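Local coordinates for putative L-alanine-DL-glutamate epimerase (Burkholderia xenovorans, PDB 3GO2), which is a magnesium-binding member of the mandelate racemase/muconate lactonizing enzyme family and probably acts as a racemase or epimerase, at residues Arg348-Pro360 with Gly376-Pro388. Sequence-based numbering, arbitrary orientation. Where two conformers were deposited one is given.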
ATOM      1  N   ARG A 348      48.053   9.205  -3.415  1.00 18.61           N
ATOM      2  CA  ARG A 348      48.601   7.851  -3.461  1.00 18.90           C
ATOM      3  C   ARG A 348      49.786   7.706  -2.528  1.00 18.89           C
ATOM      4  O   ARG A 348      50.527   8.663  -2.259  1.00 19.30           O
ATOM      5  CB  ARG A 348      49.044   7.442  -4.870  1.00 19.30           C
ATOM      6  CG  ARG A 348      48.050   7.654  -6.017  1.00 18.47           C
ATOM      7  CD  ARG A 348      46.664   7.111  -5.731  1.00 16.95           C
ATOM      8  NE  ARG A 348      46.638   5.677  -5.497  1.00 18.20           N
ATOM      9  CZ  ARG A 348      45.508   4.965  -5.416  1.00 19.06           C
ATOM     10  NH1 ARG A 348      45.535   3.667  -5.197  1.00 19.53           N
ATOM     11  NH2 ARG A 348      44.331   5.561  -5.561  1.00 18.89           N
ATOM     12  N   LEU A 349      49.962   6.492  -2.047  1.00 18.66           N
ATOM     13  CA  LEU A 349      51.144   6.126  -1.281  1.00 18.39           C
ATOM     14  C   LEU A 349      52.419   6.285  -2.111  1.00 18.56           C
ATOM     15  O   LEU A 349      52.441   6.075  -3.322  1.00 18.03           O
ATOM     16  CB  LEU A 349      51.061   4.670  -0.848  1.00 18.81           C
ATOM     17  CG  LEU A 349      49.871   4.259   0.011  1.00 18.15           C
ATOM     18  CD1 LEU A 349      49.825   2.743   0.159  1.00 17.78           C
ATOM     19  CD2 LEU A 349      49.895   4.918   1.370  1.00 19.65           C
ATOM     20  N   ALA A 350      53.507   6.609  -1.420  1.00 18.53           N
ATOM     21  CA  ALA A 350      54.783   6.820  -2.091  1.00 19.14           C
ATOM     22  C   ALA A 350      55.284   5.573  -2.829  1.00 19.31           C
ATOM     23  O   ALA A 350      55.992   5.686  -3.833  1.00 20.92           O
ATOM     24  CB  ALA A 350      55.813   7.303  -1.079  1.00 19.15           C
ATOM     25  N   TRP A 351      54.903   4.397  -2.353  1.00 19.06           N
ATOM     26  CA  TRP A 351      55.294   3.135  -2.991  1.00 19.22           C
ATOM     27  C   TRP A 351      54.199   2.482  -3.850  1.00 18.95           C
ATOM     28  O   TRP A 351      54.342   1.351  -4.309  1.00 19.29           O
ATOM     29  CB  TRP A 351      55.819   2.151  -1.940  1.00 19.01           C
ATOM     30  CG  TRP A 351      54.835   1.722  -0.910  1.00 18.07           C
ATOM     31  CD1 TRP A 351      54.041   0.612  -0.962  1.00 17.57           C
ATOM     32  CD2 TRP A 351      54.524   2.380   0.327  1.00 18.67           C
ATOM     33  NE1 TRP A 351      53.299   0.513   0.172  1.00 18.87           N
ATOM     34  CE2 TRP A 351      53.552   1.590   0.979  1.00 18.76           C
ATOM     35  CE3 TRP A 351      54.969   3.553   0.948  1.00 22.55           C
ATOM     36  CZ2 TRP A 351      53.002   1.935   2.208  1.00 21.06           C
ATOM     37  CZ3 TRP A 351      54.425   3.898   2.192  1.00 23.57           C
ATOM     38  CH2 TRP A 351      53.453   3.088   2.804  1.00 23.61           C
ATOM     39  N   GLU A 352      53.100   3.197  -4.090  1.00 18.42           N
ATOM     40  CA  GLU A 352      51.987   2.587  -4.816  1.00 18.91           C
ATOM     41  C   GLU A 352      52.412   2.047  -6.182  1.00 18.94           C
ATOM     42  O   GLU A 352      52.041   0.931  -6.562  1.00 18.66           O
ATOM     43  CB  GLU A 352      50.865   3.604  -5.008  1.00 18.05           C
ATOM     44  CG  GLU A 352      49.597   3.081  -5.699  1.00 18.52           C
ATOM     45  CD  GLU A 352      48.715   2.259  -4.795  1.00 19.59           C
ATOM     46  OE1 GLU A 352      48.938   2.272  -3.558  1.00 20.92           O
ATOM     47  OE2 GLU A 352      47.778   1.605  -5.333  1.00 18.94           O
ATOM     48  N   ASP A 353      53.166   2.833  -6.945  1.00 19.34           N
ATOM     49  CA  ASP A 353      53.451   2.425  -8.314  1.00 20.41           C
ATOM     50  C   ASP A 353      54.398   1.206  -8.359  1.00 20.35           C
ATOM     51  O   ASP A 353      54.345   0.449  -9.325  1.00 22.83           O
ATOM     52  CB  ASP A 353      53.979   3.593  -9.156  1.00 20.60           C
ATOM     53  CG  ASP A 353      52.903   4.656  -9.454  1.00 23.43           C
ATOM     54  OD1 ASP A 353      51.701   4.504  -9.067  1.00 24.36           O
ATOM     55  OD2 ASP A 353      53.265   5.669 -10.085  1.00 26.20           O
ATOM     56  N   GLU A 354      55.213   1.020  -7.322  1.00 19.77           N
ATOM     57  CA  GLU A 354      56.065  -0.168  -7.176  0.50 19.50           C
ATOM     58  C   GLU A 354      55.250  -1.459  -7.138  1.00 18.59           C
ATOM     59  O   GLU A 354      55.715  -2.496  -7.593  1.00 17.79           O
ATOM     60  CB  GLU A 354      56.904  -0.044  -5.873  0.50 20.11           C
ATOM     61  CG  GLU A 354      58.016  -1.085  -5.653  0.50 22.13           C
ATOM     62  CD  GLU A 354      58.559  -1.103  -4.201  0.50 25.06           C
ATOM     63  OE1 GLU A 354      58.318  -0.140  -3.437  0.50 26.56           O
ATOM     64  OE2 GLU A 354      59.220  -2.102  -3.816  0.50 26.30           O
ATOM     65  N   LEU A 355      54.044  -1.389  -6.567  1.00 17.24           N
ATOM     66  CA  LEU A 355      53.256  -2.588  -6.276  1.00 16.22           C
ATOM     67  C   LEU A 355      52.568  -3.158  -7.490  1.00 16.19           C
ATOM     68  O   LEU A 355      52.131  -4.307  -7.450  1.00 15.23           O
ATOM     69  CB  LEU A 355      52.182  -2.280  -5.224  1.00 15.62           C
ATOM     70  CG  LEU A 355      52.705  -1.882  -3.846  1.00 16.89           C
ATOM     71  CD1 LEU A 355      51.558  -1.361  -2.988  1.00 18.60           C
ATOM     72  CD2 LEU A 355      53.405  -3.053  -3.176  1.00 18.82           C
ATOM     73  N   PHE A 356      52.442  -2.364  -8.557  1.00 16.93           N
ATOM     74  CA  PHE A 356      51.673  -2.776  -9.714  1.00 16.33           C
ATOM     75  C   PHE A 356      52.430  -2.543 -11.016  1.00 16.99           C
ATOM     76  O   PHE A 356      53.244  -1.618 -11.121  1.00 18.32           O
ATOM     77  CB  PHE A 356      50.352  -1.983  -9.759  1.00 16.49           C
ATOM     78  CG  PHE A 356      49.495  -2.160  -8.520  1.00 15.06           C
ATOM     79  CD1 PHE A 356      48.701  -3.288  -8.376  1.00 14.39           C
ATOM     80  CD2 PHE A 356      49.517  -1.231  -7.491  1.00 15.72           C
ATOM     81  CE1 PHE A 356      47.914  -3.466  -7.245  1.00 16.27           C
ATOM     82  CE2 PHE A 356      48.728  -1.396  -6.371  1.00 14.70           C
ATOM     83  CZ  PHE A 356      47.937  -2.536  -6.245  1.00 14.29           C
ATOM     84  N   THR A 357      52.129  -3.351 -12.018  1.00 16.74           N
ATOM     85  CA  THR A 357      52.806  -3.228 -13.306  1.00 17.01           C
ATOM     86  C   THR A 357      52.432  -1.938 -14.041  1.00 18.26           C
ATOM     87  O   THR A 357      53.295  -1.299 -14.660  1.00 18.57           O
ATOM     88  CB  THR A 357      52.544  -4.435 -14.204  1.00 16.14           C
ATOM     89  OG1 THR A 357      51.134  -4.624 -14.350  1.00 17.28           O
ATOM     90  CG2 THR A 357      53.203  -5.727 -13.658  1.00 17.05           C
ATOM     91  N   HIS A 358      51.160  -1.542 -13.948  1.00 17.97           N
ATOM     92  CA  HIS A 358      50.646  -0.315 -14.583  1.00 18.18           C
ATOM     93  C   HIS A 358      49.844   0.545 -13.632  1.00 18.12           C
ATOM     94  O   HIS A 358      49.138   0.046 -12.752  1.00 18.06           O
ATOM     95  CB  HIS A 358      49.733  -0.672 -15.768  1.00 18.46           C
ATOM     96  CG  HIS A 358      50.418  -1.484 -16.816  1.00 20.40           C
ATOM     97  ND1 HIS A 358      51.268  -0.920 -17.751  1.00 22.86           N
ATOM     98  CD2 HIS A 358      50.395  -2.812 -17.074  1.00 20.42           C
ATOM     99  CE1 HIS A 358      51.733  -1.876 -18.539  1.00 23.82           C
ATOM    100  NE2 HIS A 358      51.211  -3.030 -18.162  1.00 22.24           N
ATOM    101  N   ALA A 359      49.947   1.854 -13.824  1.00 18.10           N
ATOM    102  CA  ALA A 359      49.215   2.827 -13.041  1.00 18.11           C
ATOM    103  C   ALA A 359      48.096   3.424 -13.887  1.00 18.12           C
ATOM    104  O   ALA A 359      48.249   3.625 -15.093  1.00 17.64           O
ATOM    105  CB  ALA A 359      50.177   3.957 -12.578  1.00 18.05           C
ATOM    106  N   PRO A 360      46.976   3.768 -13.251  1.00 17.89           N
ATOM    107  CA  PRO A 360      45.919   4.450 -13.973  1.00 18.22           C
ATOM    108  C   PRO A 360      46.369   5.797 -14.506  1.00 18.74           C
ATOM    109  O   PRO A 360      47.178   6.477 -13.873  1.00 18.22           O
ATOM    110  CB  PRO A 360      44.819   4.675 -12.927  1.00 18.10           C
ATOM    111  CG  PRO A 360      45.344   4.214 -11.678  1.00 20.03           C
ATOM    112  CD  PRO A 360      46.657   3.562 -11.832  1.00 18.30           C
ATOM    113  N   GLY A 376      43.999  -4.745 -16.497  1.00 14.82           N
ATOM    114  CA  GLY A 376      44.847  -3.628 -16.933  1.00 15.03           C
ATOM    115  C   GLY A 376      46.071  -3.366 -16.071  1.00 15.28           C
ATOM    116  O   GLY A 376      46.887  -2.496 -16.379  1.00 16.68           O
ATOM    117  N   THR A 377      46.195  -4.090 -14.955  1.00 15.55           N
ATOM    118  CA  THR A 377      47.400  -4.008 -14.121  1.00 15.24           C
ATOM    119  C   THR A 377      47.511  -5.289 -13.308  1.00 15.36           C
ATOM    120  O   THR A 377      46.504  -5.938 -13.038  1.00 16.45           O
ATOM    121  CB  THR A 377      47.362  -2.751 -13.237  1.00 15.17           C
ATOM    122  OG1 THR A 377      48.661  -2.470 -12.706  1.00 16.27           O
ATOM    123  CG2 THR A 377      46.379  -2.926 -12.055  1.00 14.23           C
ATOM    124  N   ASP A 378      48.739  -5.677 -12.959  1.00 15.27           N
ATOM    125  CA  ASP A 378      49.016  -6.858 -12.154  1.00 15.98           C
ATOM    126  C   ASP A 378      49.791  -6.433 -10.917  1.00 15.97           C
ATOM    127  O   ASP A 378      50.706  -5.613 -11.003  1.00 16.18           O
ATOM    128  CB  ASP A 378      49.888  -7.845 -12.930  1.00 15.96           C
ATOM    129  CG  ASP A 378      49.178  -8.452 -14.117  1.00 17.93           C
ATOM    130  OD1 ASP A 378      47.966  -8.786 -13.995  1.00 16.12           O
ATOM    131  OD2 ASP A 378      49.847  -8.623 -15.171  1.00 21.04           O
ATOM    132  N   PRO A 379      49.426  -6.958  -9.751  1.00 15.72           N
ATOM    133  CA  PRO A 379      50.311  -6.836  -8.598  1.00 16.18           C
ATOM    134  C   PRO A 379      51.649  -7.490  -8.898  1.00 16.02           C
ATOM    135  O   PRO A 379      51.717  -8.443  -9.675  1.00 16.83           O
ATOM    136  CB  PRO A 379      49.563  -7.587  -7.480  1.00 15.80           C
ATOM    137  CG  PRO A 379      48.144  -7.628  -7.959  1.00 15.14           C
ATOM    138  CD  PRO A 379      48.210  -7.728  -9.434  1.00 16.26           C
ATOM    139  N   VAL A 380      52.697  -6.956  -8.287  1.00 16.27           N
ATOM    140  CA  VAL A 380      54.067  -7.448  -8.473  1.00 16.68           C
ATOM    141  C   VAL A 380      54.512  -8.174  -7.205  1.00 16.78           C
ATOM    142  O   VAL A 380      54.651  -7.565  -6.149  1.00 18.04           O
ATOM    143  CB  VAL A 380      55.016  -6.299  -8.813  1.00 17.42           C
ATOM    144  CG1 VAL A 380      56.485  -6.817  -8.988  1.00 16.67           C
ATOM    145  CG2 VAL A 380      54.518  -5.568 -10.103  1.00 19.12           C
ATOM    146  N   GLU A 381      54.707  -9.490  -7.305  1.00 18.06           N
ATOM    147  CA  GLU A 381      54.967 -10.294  -6.120  1.00 18.31           C
ATOM    148  C   GLU A 381      56.193  -9.886  -5.317  1.00 18.06           C
ATOM    149  O   GLU A 381      56.131  -9.860  -4.092  1.00 17.79           O
ATOM    150  CB  GLU A 381      54.970 -11.783  -6.469  1.00 19.22           C
ATOM    151  CG  GLU A 381      53.550 -12.190  -6.741  1.00 20.51           C
ATOM    152  CD  GLU A 381      53.411 -13.389  -7.592  1.00 24.52           C
ATOM    153  OE1 GLU A 381      53.093 -14.431  -6.981  1.00 25.65           O
ATOM    154  OE2 GLU A 381      53.559 -13.272  -8.851  1.00 25.65           O
ATOM    155  N   GLU A 382      57.312  -9.616  -5.981  1.00 18.51           N
ATOM    156  CA  GLU A 382      58.501  -9.175  -5.251  1.00 19.00           C
ATOM    157  C   GLU A 382      58.233  -7.871  -4.480  1.00 18.47           C
ATOM    158  O   GLU A 382      58.711  -7.686  -3.342  1.00 18.45           O
ATOM    159  CB  GLU A 382      59.688  -9.009  -6.203  1.00 20.21           C
ATOM    160  CG  GLU A 382      60.986  -8.660  -5.480  1.00 22.02           C
ATOM    161  CD  GLU A 382      62.193  -8.620  -6.379  1.00 25.15           C
ATOM    162  OE1 GLU A 382      62.049  -8.737  -7.619  1.00 23.15           O
ATOM    163  OE2 GLU A 382      63.311  -8.511  -5.804  1.00 28.74           O
ATOM    164  N   ALA A 383      57.473  -6.967  -5.096  1.00 17.23           N
ATOM    165  CA  ALA A 383      57.193  -5.663  -4.477  1.00 17.22           C
ATOM    166  C   ALA A 383      56.249  -5.823  -3.283  1.00 16.76           C
ATOM    167  O   ALA A 383      56.419  -5.167  -2.257  1.00 17.60           O
ATOM    168  CB  ALA A 383      56.631  -4.693  -5.486  1.00 16.71           C
ATOM    169  N   ILE A 384      55.276  -6.724  -3.393  1.00 16.81           N
ATOM    170  CA  ILE A 384      54.400  -7.059  -2.268  1.00 17.32           C
ATOM    171  C   ILE A 384      55.245  -7.494  -1.083  1.00 17.85           C
ATOM    172  O   ILE A 384      55.015  -7.098   0.050  1.00 17.93           O
ATOM    173  CB  ILE A 384      53.394  -8.154  -2.663  1.00 17.36           C
ATOM    174  CG1 ILE A 384      52.321  -7.531  -3.561  1.00 17.83           C
ATOM    175  CG2 ILE A 384      52.777  -8.825  -1.430  1.00 17.84           C
ATOM    176  CD1 ILE A 384      51.415  -8.528  -4.222  1.00 19.53           C
ATOM    177  N   LEU A 385      56.249  -8.310  -1.343  1.00 18.12           N
ATOM    178  CA  LEU A 385      57.045  -8.846  -0.232  1.00 19.71           C
ATOM    179  C   LEU A 385      58.045  -7.835   0.315  1.00 20.01           C
ATOM    180  O   LEU A 385      58.555  -8.020   1.422  1.00 21.43           O
ATOM    181  CB  LEU A 385      57.744 -10.135  -0.637  1.00 20.84           C
ATOM    182  CG  LEU A 385      56.793 -11.307  -0.874  1.00 22.03           C
ATOM    183  CD1 LEU A 385      57.530 -12.462  -1.591  1.00 22.63           C
ATOM    184  CD2 LEU A 385      56.097 -11.777   0.394  1.00 24.52           C
ATOM    185  N   ALA A 386      58.313  -6.764  -0.429  1.00 19.86           N
ATOM    186  CA  ALA A 386      59.166  -5.676   0.049  1.00 20.41           C
ATOM    187  C   ALA A 386      58.417  -4.752   0.981  1.00 20.97           C
ATOM    188  O   ALA A 386      59.039  -3.877   1.638  1.00 21.77           O
ATOM    189  CB  ALA A 386      59.728  -4.889  -1.111  1.00 20.33           C
ATOM    190  N   HIS A 387      57.092  -4.940   1.042  1.00 20.22           N
ATOM    191  CA  HIS A 387      56.185  -4.161   1.901  1.00 20.56           C
ATOM    192  C   HIS A 387      55.331  -5.050   2.811  1.00 21.21           C
ATOM    193  O   HIS A 387      54.089  -5.113   2.725  1.00 20.20           O
ATOM    194  CB  HIS A 387      55.327  -3.261   1.002  1.00 20.54           C
ATOM    195  CG  HIS A 387      56.131  -2.216   0.310  1.00 19.92           C
ATOM    196  ND1 HIS A 387      56.584  -1.083   0.954  1.00 21.23           N
ATOM    197  CD2 HIS A 387      56.643  -2.166  -0.944  1.00 19.97           C
ATOM    198  CE1 HIS A 387      57.284  -0.350   0.106  1.00 20.36           C
ATOM    199  NE2 HIS A 387      57.338  -0.985  -1.050  1.00 21.05           N
ATOM    200  N   PRO A 388      55.987  -5.779   3.716  1.00 22.38           N
ATOM    201  CA  PRO A 388      55.267  -6.676   4.621  1.00 22.80           C
ATOM    202  C   PRO A 388      54.214  -5.923   5.463  1.00 24.05           C
ATOM    203  O   PRO A 388      54.487  -4.799   5.869  1.00 25.03           O
ATOM    204  CB  PRO A 388      56.388  -7.238   5.506  1.00 23.51           C
ATOM    205  CG  PRO A 388      57.477  -6.269   5.404  1.00 22.90           C
ATOM    206  CD  PRO A 388      57.424  -5.723   4.019  1.00 22.24           C
TER
HETATM  207  O   HOH W   1      50.486  -6.304 -16.373  1.00 21.64           O
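Thr357 OG1 is held from two directions: the backbone N of Asp378 donates to it at 3.0 Å, and a water lies 2.7 Å from Thr357 OG1 and donates to Asp378 OD2. The hydroxyl lies between the backbone N and carbonyl carbon of its own residue (chi1 55°), which turns it toward the backbone N of Asp378 and leaves CG2 to pack against Val380 CG2. A threonine suits this place because its two branches serve a polar and an apolar partner at once. The other carboxylate oxygen of Asp378, OD1, is paired with Lys101. One residue before Asp378, Thr377 OG1 donates to His358 O over 2.6 Å, in the carbonyl plane and on a lone pair. Next to the Thr357-Asp378 pair, on the helix 381-386 side, the backbones meet in a single beta bridge, Phe356 with Pro379, flanked by Thr357 N to Asp378 O and Val380 N to Leu355 O; proline fits because its nitrogen is not needed as a donor.

Val380 stands at the N-cap position of helix 381-386, whose Ala383 CB sits 3.2 Å from Glu354 O, a gap suited to a small side chain. Beyond it, in one of the two deposited conformers of Glu354, His387 NE2 donates almost straight (169°) to Glu354 OE1 at 2.7 Å, in the plane of its ring but from above the carboxylate plane. The imidazole also lies in an offset stack on the five-membered ring of Trp351, with Leu349 CB over the indole's opposite face.

Far from the magnesium sites, this is structural packing of 376-388 against 348-360; Trp34 and Phe22 meet the former and Tyr20 the latter, which joins both to the three-stranded antiparallel sheet of the enolase-type N-terminal domain.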